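Long-range contact in antigen 43 (Escherichia coli, PDB 4KH3), which probably drives clumping and biofilm formation of Escherichia coli as a self-associating autotransporter adhesin: residues A[399-411]-A[420-434]. Numbering follows the deposited sequence.
Sequences TLAGTTTLNNGAI and NNDTLTIREGDALLQ
Strands 403-407 and 423-426 run parallel, their axes 4.7 Å apart at closest approach and inclined by 20°, with Thr403, Thr404 and Thr405 paired to Thr423, Leu424 and Thr425. Thr425 uses both backbone groups: its N donates to Thr404 O (2.7 Å) and its O accepts from Leu406 N. On the inner face, Leu406 packs CD1 on Leu424 CD1 (3.8 Å), while its CB lies against Ile426 CG1 and Ala431 CB. On the other face, Thr425 CG2 sits between the backbone N and carbonyl carbon, which brings it alongside Thr405 OG1 (3.4 Å). At one corner, Asp422 OD2 takes the Gly402 N-H on its anti lone pair (2.7 Å), beside the backbone bond from Thr423 N to Gly402 O. At the other, Asn407 OD1 receives Arg427 N nearly along its C=O axis (2.9 Å). Ala410 N to Asn407 O closes the type I' turn 407-410. Asn408 N and Gly409 N tie it to Glu428 O and Asp430 O of the next coil. Leu432 N bonds to Ala410 O. Parts of two successive coils stacked parallel, the second with one extra residue near the turn, are characteristic of the right-handed parallel beta-helix of autotransporter passenger domains.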
loop_
_atom_site.group_PDB
_atom_site.type_symbol
_atom_site.label_atom_id
_atom_site.label_comp_id
_atom_site.label_asym_id
_atom_site.label_seq_id
_atom_site.Cartn_x
_atom_site.Cartn_y
_atom_site.Cartn_z
ATOM N N THR A 399 -20.356 26.468 15.838
ATOM C CA THR A 399 -20.113 27.067 17.142
ATOM C C THR A 399 -19.155 26.240 17.968
ATOM O O THR A 399 -19.292 25.019 18.046
ATOM C CB THR A 399 -21.427 27.198 17.954
ATOM O OG1 THR A 399 -22.350 28.047 17.260
ATOM C CG2 THR A 399 -21.155 27.759 19.351
ATOM N N LEU A 400 -18.195 26.915 18.595
ATOM C CA LEU A 400 -17.331 26.300 19.585
ATOM C C LEU A 400 -17.936 26.598 20.940
ATOM O O LEU A 400 -18.350 27.726 21.196
ATOM C CB LEU A 400 -15.920 26.889 19.502
ATOM C CG LEU A 400 -15.260 26.712 18.141
ATOM C CD1 LEU A 400 -13.942 27.480 18.054
ATOM C CD2 LEU A 400 -15.067 25.223 17.843
ATOM N N ALA A 401 -17.987 25.599 21.812
ATOM C CA ALA A 401 -18.644 25.768 23.098
ATOM C C ALA A 401 -17.893 25.053 24.211
ATOM O O ALA A 401 -17.000 24.241 23.949
ATOM C CB ALA A 401 -20.073 25.289 23.017
ATOM N N GLY A 402 -18.254 25.352 25.455
ATOM C CA GLY A 402 -17.508 24.844 26.596
ATOM C C GLY A 402 -16.099 25.409 26.584
ATOM O O GLY A 402 -15.883 26.592 26.315
ATOM N N THR A 403 -15.124 24.560 26.867
ATOM C CA THR A 403 -13.738 24.995 26.842
ATOM C C THR A 403 -13.016 24.368 25.654
ATOM O O THR A 403 -12.720 23.173 25.653
ATOM C CB THR A 403 -13.012 24.629 28.149
ATOM O OG1 THR A 403 -13.690 25.222 29.263
ATOM C CG2 THR A 403 -11.592 25.132 28.113
ATOM N N THR A 404 -12.761 25.182 24.635
ATOM C CA THR A 404 -12.002 24.766 23.463
ATOM C C THR A 404 -10.506 25.016 23.698
ATOM O O THR A 404 -10.064 26.157 23.817
ATOM C CB THR A 404 -12.464 25.527 22.216
ATOM O OG1 THR A 404 -13.850 25.248 21.974
ATOM C CG2 THR A 404 -11.651 25.114 21.003
ATOM N N THR A 405 -9.736 23.938 23.764
ATOM C CA THR A 405 -8.332 24.011 24.127
ATOM C C THR A 405 -7.404 23.772 22.936
ATOM O O THR A 405 -7.561 22.796 22.196
ATOM C CB THR A 405 -8.024 23.000 25.224
ATOM O OG1 THR A 405 -8.882 23.252 26.345
ATOM C CG2 THR A 405 -6.568 23.097 25.648
ATOM N N LEU A 406 -6.449 24.679 22.749
ATOM C CA LEU A 406 -5.471 24.570 21.671
ATOM C C LEU A 406 -4.065 24.501 22.253
ATOM O O LEU A 406 -3.562 25.493 22.764
ATOM C CB LEU A 406 -5.581 25.767 20.732
ATOM C CG LEU A 406 -6.957 26.051 20.122
ATOM C CD1 LEU A 406 -6.879 27.267 19.216
ATOM C CD2 LEU A 406 -7.528 24.840 19.364
ATOM N N ASN A 407 -3.443 23.327 22.186
ATOM C CA ASN A 407 -2.108 23.119 22.736
ATOM C C ASN A 407 -1.133 22.521 21.718
ATOM O O ASN A 407 -1.548 21.914 20.727
ATOM C CB ASN A 407 -2.153 22.174 23.941
ATOM C CG ASN A 407 -2.784 22.799 25.169
ATOM O OD1 ASN A 407 -2.797 24.016 25.333
ATOM N ND2 ASN A 407 -3.292 21.952 26.060
ATOM N N ASN A 408 0.158 22.725 21.974
ATOM C CA ASN A 408 1.240 21.946 21.374
ATOM C C ASN A 408 1.182 21.715 19.871
ATOM O O ASN A 408 1.249 20.573 19.423
ATOM C CB ASN A 408 1.312 20.587 22.060
ATOM C CG ASN A 408 1.595 20.702 23.536
ATOM O OD1 ASN A 408 2.453 21.477 23.952
ATOM N ND2 ASN A 408 0.875 19.935 24.340
ATOM N N GLY A 409 1.072 22.787 19.097
ATOM C CA GLY A 409 1.094 22.665 17.654
ATOM C C GLY A 409 -0.293 22.608 17.049
ATOM O O GLY A 409 -0.449 22.412 15.842
ATOM N N ALA A 410 -1.303 22.778 17.895
ATOM C CA ALA A 410 -2.682 22.773 17.440
ATOM C C ALA A 410 -2.909 23.804 16.341
ATOM O O ALA A 410 -2.347 24.899 16.365
ATOM C CB ALA A 410 -3.615 23.023 18.606
ATOM N N ILE A 411 -3.721 23.437 15.362
ATOM C CA ILE A 411 -4.147 24.379 14.341
ATOM C C ILE A 411 -5.670 24.387 14.307
ATOM O O ILE A 411 -6.308 23.338 14.336
ATOM C CB ILE A 411 -3.602 24.015 12.954
ATOM C CG1 ILE A 411 -2.077 24.115 12.931
ATOM C CG2 ILE A 411 -4.202 24.919 11.886
ATOM C CD1 ILE A 411 -1.474 23.811 11.564
ATOM N N ASN A 420 -17.956 31.822 18.999
ATOM C CA ASN A 420 -17.551 31.400 20.336
ATOM C C ASN A 420 -18.052 32.378 21.400
ATOM O O ASN A 420 -17.760 33.576 21.352
ATOM C CB ASN A 420 -16.035 31.243 20.445
ATOM C CG ASN A 420 -15.584 31.000 21.868
ATOM O OD1 ASN A 420 -16.154 30.169 22.573
ATOM N ND2 ASN A 420 -14.573 31.739 22.309
ATOM N N ASN A 421 -18.810 31.858 22.354
ATOM C CA ASN A 421 -19.351 32.666 23.435
ATOM C C ASN A 421 -18.819 32.133 24.754
ATOM O O ASN A 421 -19.097 32.682 25.821
ATOM C CB ASN A 421 -20.890 32.650 23.420
ATOM C CG ASN A 421 -21.479 33.352 22.189
ATOM O OD1 ASN A 421 -21.009 34.410 21.771
ATOM N ND2 ASN A 421 -22.509 32.756 21.606
ATOM N N ASP A 422 -18.048 31.051 24.674
ATOM C CA ASP A 422 -17.434 30.475 25.863
ATOM C C ASP A 422 -15.922 30.693 25.850
ATOM O O ASP A 422 -15.451 31.758 25.465
ATOM C CB ASP A 422 -17.780 28.993 26.004
ATOM C CG ASP A 422 -19.282 28.733 25.958
ATOM O OD1 ASP A 422 -20.065 29.702 25.967
ATOM O OD2 ASP A 422 -19.683 27.553 25.920
ATOM N N THR A 423 -15.161 29.691 26.262
ATOM C CA THR A 423 -13.735 29.890 26.468
ATOM C C THR A 423 -12.834 29.159 25.469
ATOM O O THR A 423 -12.835 27.937 25.391
ATOM C CB THR A 423 -13.347 29.479 27.881
ATOM O OG1 THR A 423 -14.107 30.251 28.818
ATOM C CG2 THR A 423 -11.860 29.703 28.114
ATOM N N LEU A 424 -12.064 29.924 24.707
ATOM C CA LEU A 424 -11.010 29.373 23.866
ATOM C C LEU A 424 -9.684 29.538 24.607
ATOM O O LEU A 424 -9.303 30.648 24.959
ATOM C CB LEU A 424 -10.975 30.112 22.531
ATOM C CG LEU A 424 -9.888 29.722 21.530
ATOM C CD1 LEU A 424 -9.983 28.247 21.214
ATOM C CD2 LEU A 424 -9.999 30.553 20.251
ATOM N N THR A 425 -8.986 28.441 24.868
ATOM C CA THR A 425 -7.821 28.513 25.742
ATOM C C THR A 425 -6.587 27.808 25.187
ATOM O O THR A 425 -6.663 26.688 24.681
ATOM C CB THR A 425 -8.130 27.989 27.176
ATOM O OG1 THR A 425 -6.971 28.141 28.001
ATOM C CG2 THR A 425 -8.508 26.525 27.159
ATOM N N ILE A 426 -5.452 28.494 25.289
ATOM C CA ILE A 426 -4.156 27.941 24.925
ATOM C C ILE A 426 -3.315 27.878 26.191
ATOM O O ILE A 426 -3.048 28.900 26.816
ATOM C CB ILE A 426 -3.446 28.809 23.870
ATOM C CG1 ILE A 426 -4.150 28.689 22.517
ATOM C CG2 ILE A 426 -1.972 28.398 23.735
ATOM C CD1 ILE A 426 -5.438 29.460 22.388
ATOM N N ARG A 427 -2.905 26.682 26.581
ATOM C CA ARG A 427 -2.280 26.511 27.880
ATOM C C ARG A 427 -0.827 26.031 27.830
ATOM O O ARG A 427 -0.108 26.095 28.832
ATOM C CB ARG A 427 -3.116 25.547 28.712
ATOM C CG ARG A 427 -4.567 25.976 28.839
ATOM C CD ARG A 427 -5.352 25.039 29.745
ATOM N NE ARG A 427 -4.709 24.889 31.047
ATOM C CZ ARG A 427 -4.611 23.736 31.698
ATOM N NH1 ARG A 427 -5.121 22.629 31.172
ATOM N NH2 ARG A 427 -4.004 23.687 32.877
ATOM N N GLU A 428 -0.389 25.573 26.664
ATOM C CA GLU A 428 0.862 24.828 26.564
ATOM C C GLU A 428 1.307 24.744 25.103
ATOM O O GLU A 428 0.521 24.389 24.233
ATOM C CB GLU A 428 0.636 23.427 27.135
ATOM C CG GLU A 428 1.864 22.553 27.274
ATOM C CD GLU A 428 1.509 21.159 27.778
ATOM O OE1 GLU A 428 0.333 20.945 28.154
ATOM O OE2 GLU A 428 2.398 20.277 27.795
ATOM N N GLY A 429 2.562 25.088 24.830
ATOM C CA GLY A 429 3.070 25.112 23.468
ATOM C C GLY A 429 2.459 26.184 22.575
ATOM O O GLY A 429 1.972 27.209 23.040
ATOM N N ASP A 430 2.500 25.945 21.272
ATOM C CA ASP A 430 2.065 26.935 20.304
ATOM C C ASP A 430 0.682 26.588 19.787
ATOM O O ASP A 430 0.238 25.448 19.906
ATOM C CB ASP A 430 3.026 26.960 19.113
ATOM C CG ASP A 430 4.381 27.557 19.453
ATOM O OD1 ASP A 430 4.566 28.085 20.573
ATOM O OD2 ASP A 430 5.262 27.518 18.572
ATOM N N ALA A 431 0.013 27.567 19.190
ATOM C CA ALA A 431 -1.270 27.327 18.553
ATOM C C ALA A 431 -1.454 28.280 17.379
ATOM O O ALA A 431 -0.910 29.380 17.379
ATOM C CB ALA A 431 -2.405 27.476 19.561
ATOM N N LEU A 432 -2.204 27.849 16.372
ATOM C CA LEU A 432 -2.498 28.701 15.225
ATOM C C LEU A 432 -3.998 28.756 15.002
ATOM O O LEU A 432 -4.647 27.725 14.859
ATOM C CB LEU A 432 -1.809 28.183 13.954
ATOM C CG LEU A 432 -2.081 28.982 12.673
ATOM C CD1 LEU A 432 -1.601 30.405 12.839
ATOM C CD2 LEU A 432 -1.430 28.349 11.429
ATOM N N LEU A 433 -4.546 29.965 14.995
ATOM C CA LEU A 433 -5.924 30.184 14.593
ATOM C C LEU A 433 -5.839 30.985 13.323
ATOM O O LEU A 433 -5.224 32.048 13.304
ATOM C CB LEU A 433 -6.683 30.967 15.655
ATOM C CG LEU A 433 -7.984 31.653 15.242
ATOM C CD1 LEU A 433 -9.029 30.645 14.845
ATOM C CD2 LEU A 433 -8.496 32.510 16.382
ATOM N N GLN A 434 -6.422 30.473 12.249
ATOM C CA GLN A 434 -6.240 31.112 10.955
ATOM C C GLN A 434 -7.489 31.081 10.091
ATOM O O GLN A 434 -8.285 30.142 10.155
ATOM C CB GLN A 434 -5.093 30.452 10.200
ATOM C CG GLN A 434 -5.342 28.992 9.881
ATOM C CD GLN A 434 -4.278 28.396 8.990
ATOM O OE1 GLN A 434 -3.503 29.117 8.360
ATOM N NE2 GLN A 434 -4.230 27.070 8.936
HETATM O O HOH W 1 -19.738 29.395 22.484
HETATM O O HOH W 2 -15.266 27.042 23.198
#